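Local coordinates for DUF3992 domain-containing protein (Bacillus cereus, PDB 7A02) that builds the disulfide-linked pili of Bacillus endospores, packing as a beta-sheet subunit into helical endospore appendages, at residues Tyr46-Leu51 with Ser86-Arg91; Ile62-Gly67 with Asp93-Leu98; Val53-Gly58 with Ala103-Phe108; Asp39-Asp44 with Ile112-Ser117. One frame throughout, in Å; residues are numbered along the deposited sequence.

From the N terminus, the loop 39-44 comes first and meets the C-terminal residues 112-117 in interaction 4, closing a loop that encloses every other contact. Next along the chain, 46-51 pairs with 86-91 (interaction 1) and 53-58 with 103-108 (interaction 3); these two alternate and so cross. Interaction 2, 62-67 with 93-98, is nested inside interaction 3 but crosses interaction 1. Interactions 1 and 3 pair strands within one four-stranded sheet, interaction 2 within the other, while interaction 4 lays a loop against the first sheet's end. Between the sheets, Leu51, Phe87 and Phe108 pack on Ile62 and Phe64, forming part of the core.

Interaction 1: residues Tyr46-Leu51 with Ser86-Arg91; sequences YASGYL and SFTVRR
Arg90 runs alongside Tyr46 with both side chains pointing the same way. Their pairing across the strands sets Arg90 CB over one face of the tyrosine ring, 3.9 Å from its centroid, in a CH-pi contact. From CB, a chi1 of 63° sends CG and the extended chain beyond it along the ring toward the hydroxyl: CD comes to 3.8 Å from Tyr46 CE2 and 3.7 Å from Tyr46 OH. The guanidinium is steeply inclined to the ring, its plane turned by 76°, and NH1 ends near the hydroxyl. Farther out, NH2 makes a long, weak ion pair with Asp54 of a third subunit. On the same face of the sheet, Thr88 OG1 lies 3.2 Å from Ser48 OG, at best a weak bond, whereas Ser48 OG is hydrogen-bonded more strongly to Asp21 of a second subunit. The other face carries Ala47, Val89 and Phe87. Phe87 folds its ring back across the neighbouring strand, with Gly49 O 3.8 Å above the ring plane and over its centre, and meets Phe64 edge-to-face. Backbone bonds pair the strands: Ala47 and Val89 exchange two of 2.9 Å each, and Gly49 and Phe87 form a second such pair. This antiparallel pairing joins strands 46-55 and 84-90 of a four-stranded sheet in a two-sheet sandwich with jelly-roll strand order. Strand 84-90 lies at the sheet's edge within the chain, and there Ser86, Phe87 and Thr88 pair with a parallel strand of the second subunit, carrying the sheet across the interface, an arrangement of beta-sheet augmentation.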
# COMPACT_ATOMS: atom_id res chain seq x y z
N TYR A 46 -21.05 -31.41 11.20
CA TYR A 46 -19.96 -32.11 11.85
C TYR A 46 -20.42 -32.45 13.25
O TYR A 46 -20.84 -31.57 13.99
CB TYR A 46 -18.70 -31.26 11.88
CG TYR A 46 -18.02 -31.10 10.55
CD1 TYR A 46 -18.54 -30.26 9.59
CD2 TYR A 46 -16.86 -31.78 10.26
CE1 TYR A 46 -17.93 -30.11 8.37
CE2 TYR A 46 -16.24 -31.64 9.04
CZ TYR A 46 -16.78 -30.80 8.11
OH TYR A 46 -16.17 -30.65 6.89
N ALA A 47 -20.35 -33.73 13.62
CA ALA A 47 -20.88 -34.17 14.89
C ALA A 47 -19.86 -35.02 15.62
O ALA A 47 -19.26 -35.92 15.03
CB ALA A 47 -22.17 -34.94 14.70
N SER A 48 -19.69 -34.75 16.91
CA SER A 48 -18.84 -35.54 17.79
C SER A 48 -19.65 -36.01 18.98
O SER A 48 -20.59 -35.34 19.41
CB SER A 48 -17.64 -34.73 18.28
OG SER A 48 -16.81 -34.34 17.21
N GLY A 49 -19.29 -37.17 19.51
CA GLY A 49 -20.01 -37.67 20.67
C GLY A 49 -19.60 -39.07 21.05
O GLY A 49 -18.56 -39.57 20.62
N TYR A 50 -20.43 -39.69 21.89
CA TYR A 50 -20.18 -41.05 22.35
C TYR A 50 -21.50 -41.80 22.45
O TYR A 50 -22.58 -41.21 22.51
CB TYR A 50 -19.47 -41.09 23.70
CG TYR A 50 -20.26 -40.50 24.84
CD1 TYR A 50 -20.01 -39.22 25.29
CD2 TYR A 50 -21.25 -41.22 25.49
CE1 TYR A 50 -20.72 -38.68 26.32
CE2 TYR A 50 -21.96 -40.69 26.52
CZ TYR A 50 -21.70 -39.41 26.93
OH TYR A 50 -22.41 -38.87 27.97
N LEU A 51 -21.39 -43.12 22.47
CA LEU A 51 -22.50 -44.02 22.76
C LEU A 51 -22.07 -44.95 23.89
O LEU A 51 -20.99 -45.54 23.82
CB LEU A 51 -22.90 -44.84 21.54
CG LEU A 51 -24.09 -45.76 21.76
CD1 LEU A 51 -25.37 -45.04 21.45
CD2 LEU A 51 -23.97 -47.01 20.92
N SER A 86 -16.66 -43.59 21.10
CA SER A 86 -16.82 -42.21 20.67
C SER A 86 -16.59 -42.09 19.17
O SER A 86 -16.14 -43.03 18.51
CB SER A 86 -15.86 -41.30 21.44
OG SER A 86 -14.53 -41.75 21.28
N PHE A 87 -16.92 -40.92 18.63
CA PHE A 87 -16.87 -40.72 17.19
C PHE A 87 -16.91 -39.24 16.84
O PHE A 87 -17.32 -38.40 17.65
CB PHE A 87 -18.03 -41.44 16.50
CG PHE A 87 -19.37 -41.06 17.04
CD1 PHE A 87 -19.99 -39.89 16.66
CD2 PHE A 87 -20.02 -41.89 17.93
CE1 PHE A 87 -21.21 -39.55 17.16
CE2 PHE A 87 -21.24 -41.54 18.43
CZ PHE A 87 -21.84 -40.37 18.04
N THR A 88 -16.51 -38.94 15.60
CA THR A 88 -16.81 -37.68 14.93
C THR A 88 -17.01 -37.97 13.44
O THR A 88 -16.24 -38.71 12.84
CB THR A 88 -15.72 -36.63 15.12
OG1 THR A 88 -16.03 -35.47 14.35
CG2 THR A 88 -14.40 -37.15 14.68
N VAL A 89 -18.07 -37.40 12.87
CA VAL A 89 -18.54 -37.75 11.53
C VAL A 89 -19.07 -36.51 10.84
O VAL A 89 -19.57 -35.58 11.49
CB VAL A 89 -19.62 -38.86 11.60
CG1 VAL A 89 -20.20 -39.17 10.25
CG2 VAL A 89 -19.06 -40.12 12.19
N ARG A 90 -18.95 -36.47 9.51
CA ARG A 90 -19.54 -35.41 8.71
C ARG A 90 -20.36 -36.02 7.58
O ARG A 90 -20.19 -37.19 7.23
CB ARG A 90 -18.50 -34.50 8.08
CG ARG A 90 -17.61 -35.22 7.12
CD ARG A 90 -16.76 -34.24 6.37
NE ARG A 90 -15.99 -34.92 5.34
CZ ARG A 90 -14.68 -34.78 5.16
NH1 ARG A 90 -13.98 -33.95 5.91
NH2 ARG A 90 -14.09 -35.45 4.19
N ARG A 91 -21.23 -35.20 6.99
CA ARG A 91 -22.14 -35.62 5.92
C ARG A 91 -22.83 -36.95 6.23
O ARG A 91 -22.55 -37.98 5.62
CB ARG A 91 -21.47 -35.67 4.55
CG ARG A 91 -21.50 -34.37 3.77
CD ARG A 91 -20.28 -34.08 2.93
NE ARG A 91 -19.05 -33.75 3.63
CZ ARG A 91 -18.05 -33.11 3.03
NH1 ARG A 91 -16.94 -32.80 3.69
NH2 ARG A 91 -18.15 -32.78 1.75

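Interaction 2: residues Ile62-Gly67 with Asp93-Leu98; sequences IVFYSG and DTVTIL
Val95 uses both of its methyl groups on the core-facing side of this strand pair. CG1 packs 3.7 Å from Ile62 CG1, the two side chains meeting at a slant, while CG2 lies 3.7 Å from Phe64 CD2, where the side chains run side by side; CG1 also sits over the rim of the phenylalanine face. On the other side of the sheet, Tyr65 and Thr96 lie at about a right angle. Thr96 presents CG2 and OG1 to the edge of the tyrosine ring, OG1 being 3.5 Å from CE2, and Thr94 OG1 comes to 3.4 Å from Tyr65 CB. The ring is directed back along its own strand, its CG opposite the carbonyl carbon (chi1 -74°), so that Val63 CG1 lies over one of its faces. Behind the side chains, the backbone sets the register. Val63 and Thr96 exchange a pair of 2.9 Å bonds, and Tyr65 N donates nearly straight to Thr94 O at 2.9 Å. Asp93 and Thr94 then both face Tyr65 in a classic beta bulge: Thr94 N bonds to Tyr65 O at 3.0 Å, while Asp93 N is modelled implausibly close to that oxygen, its exact distance doubtful. Just beyond, the carboxylates of Asp93 and Asp39 lie close as like charges. In the sheet, strand 60-66 is bordered on its other side by 72-79, where Ile62 touches Ile77, and strand 94-98 by 34-38, where Val95 rests on Ile36.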
# COMPACT_ATOMS: atom_id res chain seq x y z
N ILE A 62 -24.36 -49.33 15.93
CA ILE A 62 -24.76 -47.98 15.53
C ILE A 62 -24.27 -47.74 14.11
O ILE A 62 -23.13 -48.06 13.77
CB ILE A 62 -24.22 -46.92 16.51
CG1 ILE A 62 -24.85 -45.56 16.22
CG2 ILE A 62 -22.71 -46.85 16.49
CD1 ILE A 62 -24.63 -44.56 17.31
N VAL A 63 -25.16 -47.21 13.27
CA VAL A 63 -24.85 -46.98 11.86
C VAL A 63 -25.26 -45.56 11.48
O VAL A 63 -26.38 -45.14 11.78
CB VAL A 63 -25.56 -47.99 10.95
CG1 VAL A 63 -25.15 -47.77 9.52
CG2 VAL A 63 -25.22 -49.40 11.37
N PHE A 64 -24.36 -44.84 10.82
CA PHE A 64 -24.64 -43.52 10.27
C PHE A 64 -24.93 -43.66 8.78
O PHE A 64 -24.16 -44.30 8.06
CB PHE A 64 -23.45 -42.58 10.47
CG PHE A 64 -23.09 -42.34 11.90
CD1 PHE A 64 -22.35 -43.27 12.60
CD2 PHE A 64 -23.45 -41.17 12.54
CE1 PHE A 64 -22.01 -43.04 13.91
CE2 PHE A 64 -23.11 -40.95 13.84
CZ PHE A 64 -22.39 -41.89 14.53
N TYR A 65 -26.02 -43.05 8.33
CA TYR A 65 -26.47 -43.18 6.95
C TYR A 65 -26.50 -41.82 6.28
O TYR A 65 -27.01 -40.84 6.84
CB TYR A 65 -27.87 -43.79 6.88
CG TYR A 65 -27.91 -45.26 7.17
CD1 TYR A 65 -27.30 -46.17 6.32
CD2 TYR A 65 -28.55 -45.75 8.28
CE1 TYR A 65 -27.33 -47.51 6.58
CE2 TYR A 65 -28.59 -47.09 8.55
CZ TYR A 65 -27.98 -47.97 7.70
OH TYR A 65 -28.02 -49.31 7.96
N SER A 66 -25.97 -41.77 5.06
CA SER A 66 -26.03 -40.59 4.21
C SER A 66 -26.94 -40.92 3.03
O SER A 66 -26.58 -41.73 2.18
CB SER A 66 -24.65 -40.19 3.73
OG SER A 66 -24.74 -39.40 2.56
N GLY A 67 -28.11 -40.29 3.00
CA GLY A 67 -29.05 -40.56 1.94
C GLY A 67 -30.13 -41.54 2.35
O GLY A 67 -30.48 -42.45 1.60
N ASP A 93 -27.02 -38.37 7.31
CA ASP A 93 -28.42 -37.97 7.26
C ASP A 93 -29.23 -38.56 8.40
O ASP A 93 -30.06 -37.86 8.99
CB ASP A 93 -29.01 -38.40 5.91
CG ASP A 93 -30.39 -37.84 5.67
OD1 ASP A 93 -30.93 -37.15 6.56
OD2 ASP A 93 -30.95 -38.10 4.58
N THR A 94 -29.02 -39.83 8.75
CA THR A 94 -29.73 -40.45 9.86
C THR A 94 -28.76 -41.30 10.65
O THR A 94 -27.66 -41.61 10.20
CB THR A 94 -30.90 -41.32 9.39
OG1 THR A 94 -30.42 -42.33 8.50
CG2 THR A 94 -31.95 -40.49 8.68
N VAL A 95 -29.17 -41.68 11.86
CA VAL A 95 -28.43 -42.62 12.68
C VAL A 95 -29.41 -43.68 13.18
O VAL A 95 -30.52 -43.35 13.60
CB VAL A 95 -27.73 -41.93 13.87
CG1 VAL A 95 -26.79 -42.89 14.54
CG2 VAL A 95 -26.98 -40.71 13.42
N THR A 96 -29.00 -44.94 13.12
CA THR A 96 -29.84 -46.03 13.60
C THR A 96 -29.07 -46.91 14.56
O THR A 96 -27.86 -47.08 14.44
CB THR A 96 -30.38 -46.90 12.46
OG1 THR A 96 -29.32 -47.69 11.92
CG2 THR A 96 -30.98 -46.05 11.37
N ILE A 97 -29.81 -47.48 15.51
CA ILE A 97 -29.25 -48.43 16.46
C ILE A 97 -29.98 -49.76 16.33
O ILE A 97 -31.19 -49.82 16.07
CB ILE A 97 -29.32 -47.91 17.92
CG1 ILE A 97 -30.76 -47.68 18.35
CG2 ILE A 97 -28.50 -46.66 18.08
CD1 ILE A 97 -30.91 -47.40 19.81
N LEU A 98 -29.22 -50.84 16.49
CA LEU A 98 -29.72 -52.20 16.38
C LEU A 98 -29.22 -53.00 17.57
O LEU A 98 -28.02 -52.97 17.88
CB LEU A 98 -29.25 -52.85 15.08
CG LEU A 98 -29.76 -54.27 14.83
CD1 LEU A 98 -31.26 -54.26 14.70
CD2 LEU A 98 -29.12 -54.83 13.58

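Interaction 3: residues Val53-Gly58 with Ala103-Phe108; sequences VDTGTG and AETGEF
Thr105 O takes two backbone N-H groups from successive residues of the facing strand, Asp54 and Thr55, which makes this a classic beta bulge between strands 46-55 and 104-114 of the jelly-roll sandwich. The Asp54 N bond (2.9 Å) is the more bent, 137° at hydrogen, but reaches a lone pair in the carbonyl plane; Thr55 N, 3.0 Å away, donates more nearly straight, at 165°. In return, Thr105 N donates to Thr55 O over 2.9 Å. The bulge shifts the register by one residue and brings Asp54 CB over toward the carbonyl, 3.2 Å from Thr105 O. Solvent borders the face that carries Thr55 and Thr105. Their side chains stand side by side there, Thr55 OG1 turned toward Thr105 CG2, while Thr105 OG1 is hydrogen-bonded to Trp27 O on the adjoining strand. Asp54 is likewise exposed, and Glu107 further along pairs with Lys52 in a salt bridge. The inward side is closer packed. Val53 reaches Val60 in the opposing sheet, and the buried Glu104 turns beneath the 56-58 loop. Its chain bends at chi2 (90°), setting CG 3.7 Å from Gly56 CA and bringing the carboxylate under the loop backbone. There Glu104 OE2 lies 2.7 Å from Thr57 O and accepts a hydrogen bond from the backbone N of Thr100.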
# COMPACT_ATOMS: atom_id res chain seq x y z
N VAL A 53 -23.41 -48.22 26.23
CA VAL A 53 -24.37 -49.30 26.39
C VAL A 53 -24.39 -49.66 27.86
O VAL A 53 -23.41 -50.19 28.40
CB VAL A 53 -24.01 -50.51 25.52
CG1 VAL A 53 -24.93 -51.66 25.84
CG2 VAL A 53 -24.14 -50.15 24.06
N ASP A 54 -25.51 -49.38 28.52
CA ASP A 54 -25.58 -49.49 29.97
C ASP A 54 -25.99 -50.89 30.41
O ASP A 54 -25.24 -51.56 31.12
CB ASP A 54 -26.56 -48.45 30.52
CG ASP A 54 -26.40 -48.24 32.01
OD1 ASP A 54 -25.34 -47.75 32.43
OD2 ASP A 54 -27.35 -48.57 32.76
N THR A 55 -27.17 -51.35 30.00
CA THR A 55 -27.65 -52.65 30.43
C THR A 55 -28.17 -53.44 29.24
O THR A 55 -28.55 -52.88 28.22
CB THR A 55 -28.75 -52.55 31.48
OG1 THR A 55 -29.89 -51.90 30.92
CG2 THR A 55 -28.28 -51.77 32.70
N GLY A 56 -28.18 -54.75 29.41
CA GLY A 56 -28.63 -55.69 28.42
C GLY A 56 -27.57 -56.72 28.15
O GLY A 56 -26.59 -56.85 28.89
N THR A 57 -27.74 -57.46 27.06
CA THR A 57 -26.76 -58.44 26.62
C THR A 57 -26.56 -58.30 25.13
O THR A 57 -27.41 -57.77 24.41
CB THR A 57 -27.20 -59.86 26.95
OG1 THR A 57 -26.22 -60.78 26.44
CG2 THR A 57 -28.54 -60.16 26.32
N GLY A 58 -25.41 -58.76 24.66
CA GLY A 58 -25.12 -58.75 23.25
C GLY A 58 -24.78 -57.36 22.76
O GLY A 58 -25.24 -56.35 23.31
N ALA A 103 -33.77 -55.90 24.82
CA ALA A 103 -34.05 -54.53 25.23
C ALA A 103 -32.89 -53.94 26.03
O ALA A 103 -33.02 -53.58 27.20
CB ALA A 103 -35.36 -54.46 26.02
N GLU A 104 -31.73 -53.86 25.38
CA GLU A 104 -30.62 -53.13 25.96
C GLU A 104 -30.98 -51.66 26.06
O GLU A 104 -31.80 -51.15 25.30
CB GLU A 104 -29.36 -53.31 25.11
CG GLU A 104 -28.97 -54.74 24.88
CD GLU A 104 -29.61 -55.31 23.64
OE1 GLU A 104 -30.76 -54.95 23.34
OE2 GLU A 104 -28.96 -56.13 22.96
N THR A 105 -30.37 -50.97 27.01
CA THR A 105 -30.61 -49.54 27.14
C THR A 105 -29.32 -48.83 27.49
O THR A 105 -28.39 -49.41 28.06
CB THR A 105 -31.68 -49.23 28.19
OG1 THR A 105 -32.05 -47.85 28.08
CG2 THR A 105 -31.16 -49.48 29.57
N GLY A 106 -29.28 -47.55 27.14
CA GLY A 106 -28.08 -46.76 27.34
C GLY A 106 -28.31 -45.30 27.03
O GLY A 106 -29.45 -44.84 26.95
N GLU A 107 -27.22 -44.58 26.83
CA GLU A 107 -27.23 -43.14 26.62
C GLU A 107 -26.69 -42.79 25.24
O GLU A 107 -26.12 -43.63 24.54
CB GLU A 107 -26.41 -42.42 27.69
CG GLU A 107 -27.08 -42.36 29.03
CD GLU A 107 -26.24 -41.63 30.06
OE1 GLU A 107 -25.52 -42.31 30.82
OE2 GLU A 107 -26.30 -40.39 30.10
N PHE A 108 -26.87 -41.53 24.86
CA PHE A 108 -26.38 -41.04 23.57
C PHE A 108 -26.23 -39.53 23.64
O PHE A 108 -27.22 -38.83 23.81
CB PHE A 108 -27.32 -41.44 22.45
CG PHE A 108 -26.91 -40.94 21.10
CD1 PHE A 108 -25.88 -41.55 20.42
CD2 PHE A 108 -27.58 -39.90 20.50
CE1 PHE A 108 -25.51 -41.10 19.18
CE2 PHE A 108 -27.21 -39.45 19.26
CZ PHE A 108 -26.17 -40.06 18.60

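Interaction 4: residues Asp39-Asp44 with Ile112-Ser117; sequences DNISQD and IRYTLS
The ring of Tyr114 carries the CD1 methyl of Ile41 over one face, with CD1 4.2 Å from Tyr114 CG at the near end of the ring. In the jelly-roll sandwich this contact joins the loop crossing from strand 34-38 of one sheet to strand 46-55 of the other with the C-terminal end of strand 104-114. At the far end of the ring, Tyr114 OH is hydrogen-bonded to Asp21 of the same chain. A second flat group is the carboxylate of Asp44. The side chains of Asp44 and Leu116 cross at about a right angle, with OD2 against Leu116 CG and CD1; a chi1 of 54° turns the carboxylate that way. The CG2 methyl of Thr115 lies 3.9 Å from Asp44 OD2. The contact consists of van der Waals packing at the surface. Arg113, on the opposite side of its strand from Tyr114, forms a salt bridge through NE to Asp21 of a second subunit, so this end of the strand also belongs to the pilus interface. Where the loop passes into strand 46-55, the carbonyl oxygen of Asp44 lies 3.7 Å from Tyr114 CB.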
# COMPACT_ATOMS: atom_id res chain seq x y z
N ASP A 39 -31.79 -35.46 10.48
CA ASP A 39 -31.69 -34.05 10.15
C ASP A 39 -31.99 -33.86 8.67
O ASP A 39 -32.30 -34.82 7.95
CB ASP A 39 -30.30 -33.50 10.48
CG ASP A 39 -29.21 -34.16 9.69
OD1 ASP A 39 -28.08 -33.64 9.67
OD2 ASP A 39 -29.47 -35.21 9.09
N ASN A 40 -31.91 -32.62 8.22
CA ASN A 40 -31.98 -32.32 6.80
C ASN A 40 -30.88 -31.38 6.34
O ASN A 40 -30.86 -31.00 5.17
CB ASN A 40 -33.35 -31.71 6.45
CG ASN A 40 -33.59 -30.39 7.13
OD1 ASN A 40 -32.81 -29.97 7.97
ND2 ASN A 40 -34.68 -29.74 6.78
N ILE A 41 -29.95 -31.01 7.22
CA ILE A 41 -28.79 -30.24 6.82
C ILE A 41 -27.64 -31.20 6.57
O ILE A 41 -26.65 -31.21 7.31
CB ILE A 41 -28.42 -29.20 7.88
CG1 ILE A 41 -28.41 -29.82 9.27
CG2 ILE A 41 -29.45 -28.12 7.93
CD1 ILE A 41 -27.88 -28.90 10.33
N SER A 42 -27.72 -32.00 5.52
CA SER A 42 -26.76 -33.08 5.34
C SER A 42 -25.43 -32.61 4.78
O SER A 42 -24.42 -33.27 5.01
CB SER A 42 -27.34 -34.15 4.43
OG SER A 42 -26.40 -35.19 4.21
N GLN A 43 -25.41 -31.50 4.06
CA GLN A 43 -24.21 -31.11 3.34
C GLN A 43 -23.14 -30.51 4.25
O GLN A 43 -21.95 -30.72 4.02
CB GLN A 43 -24.56 -30.13 2.23
CG GLN A 43 -25.42 -28.98 2.68
CD GLN A 43 -26.89 -29.26 2.51
OE1 GLN A 43 -27.29 -30.40 2.26
NE2 GLN A 43 -27.71 -28.24 2.66
N ASP A 44 -23.54 -29.75 5.27
CA ASP A 44 -22.58 -29.12 6.17
C ASP A 44 -22.97 -29.45 7.61
O ASP A 44 -23.72 -28.71 8.24
CB ASP A 44 -22.52 -27.62 5.96
CG ASP A 44 -23.87 -26.96 6.04
OD1 ASP A 44 -24.88 -27.65 5.75
OD2 ASP A 44 -23.94 -25.77 6.41
N ILE A 112 -23.07 -30.80 17.78
CA ILE A 112 -23.29 -30.61 16.36
C ILE A 112 -22.80 -29.23 15.96
O ILE A 112 -23.16 -28.24 16.59
CB ILE A 112 -24.78 -30.77 16.00
CG1 ILE A 112 -25.28 -32.13 16.46
CG2 ILE A 112 -24.99 -30.60 14.53
CD1 ILE A 112 -26.75 -32.15 16.78
N ARG A 113 -22.00 -29.16 14.90
CA ARG A 113 -21.51 -27.90 14.37
C ARG A 113 -22.10 -27.66 12.99
O ARG A 113 -22.10 -28.56 12.15
CB ARG A 113 -19.99 -27.89 14.26
CG ARG A 113 -19.29 -27.28 15.43
CD ARG A 113 -17.81 -27.52 15.32
NE ARG A 113 -17.08 -27.22 16.55
CZ ARG A 113 -17.02 -26.02 17.12
NH1 ARG A 113 -17.62 -24.98 16.57
NH2 ARG A 113 -16.33 -25.87 18.24
N TYR A 114 -22.60 -26.45 12.76
CA TYR A 114 -22.99 -26.10 11.41
C TYR A 114 -22.69 -24.62 11.18
O TYR A 114 -22.88 -23.79 12.06
CB TYR A 114 -24.46 -26.42 11.11
CG TYR A 114 -25.45 -25.97 12.14
CD1 TYR A 114 -25.62 -26.66 13.32
CD2 TYR A 114 -26.25 -24.86 11.92
CE1 TYR A 114 -26.52 -26.26 14.26
CE2 TYR A 114 -27.16 -24.45 12.85
CZ TYR A 114 -27.29 -25.15 14.02
OH TYR A 114 -28.20 -24.75 14.96
N THR A 115 -22.18 -24.33 9.99
CA THR A 115 -21.71 -23.00 9.62
C THR A 115 -22.76 -22.20 8.86
O THR A 115 -22.48 -21.64 7.81
CB THR A 115 -20.43 -23.12 8.80
OG1 THR A 115 -20.02 -21.82 8.34
CG2 THR A 115 -20.62 -24.06 7.62
N LEU A 116 -23.97 -22.12 9.38
CA LEU A 116 -25.01 -21.36 8.70
C LEU A 116 -25.48 -20.17 9.51
O LEU A 116 -25.35 -19.03 9.06
CB LEU A 116 -26.18 -22.28 8.36
CG LEU A 116 -25.94 -23.24 7.19
CD1 LEU A 116 -26.69 -24.54 7.39
CD2 LEU A 116 -26.36 -22.58 5.88
N SER A 117 -25.99 -20.39 10.72
CA SER A 117 -26.52 -19.32 11.53
C SER A 117 -26.74 -19.81 12.95
O SER A 117 -27.83 -20.29 13.27
CB SER A 117 -27.83 -18.80 10.96
OG SER A 117 -28.89 -19.68 11.29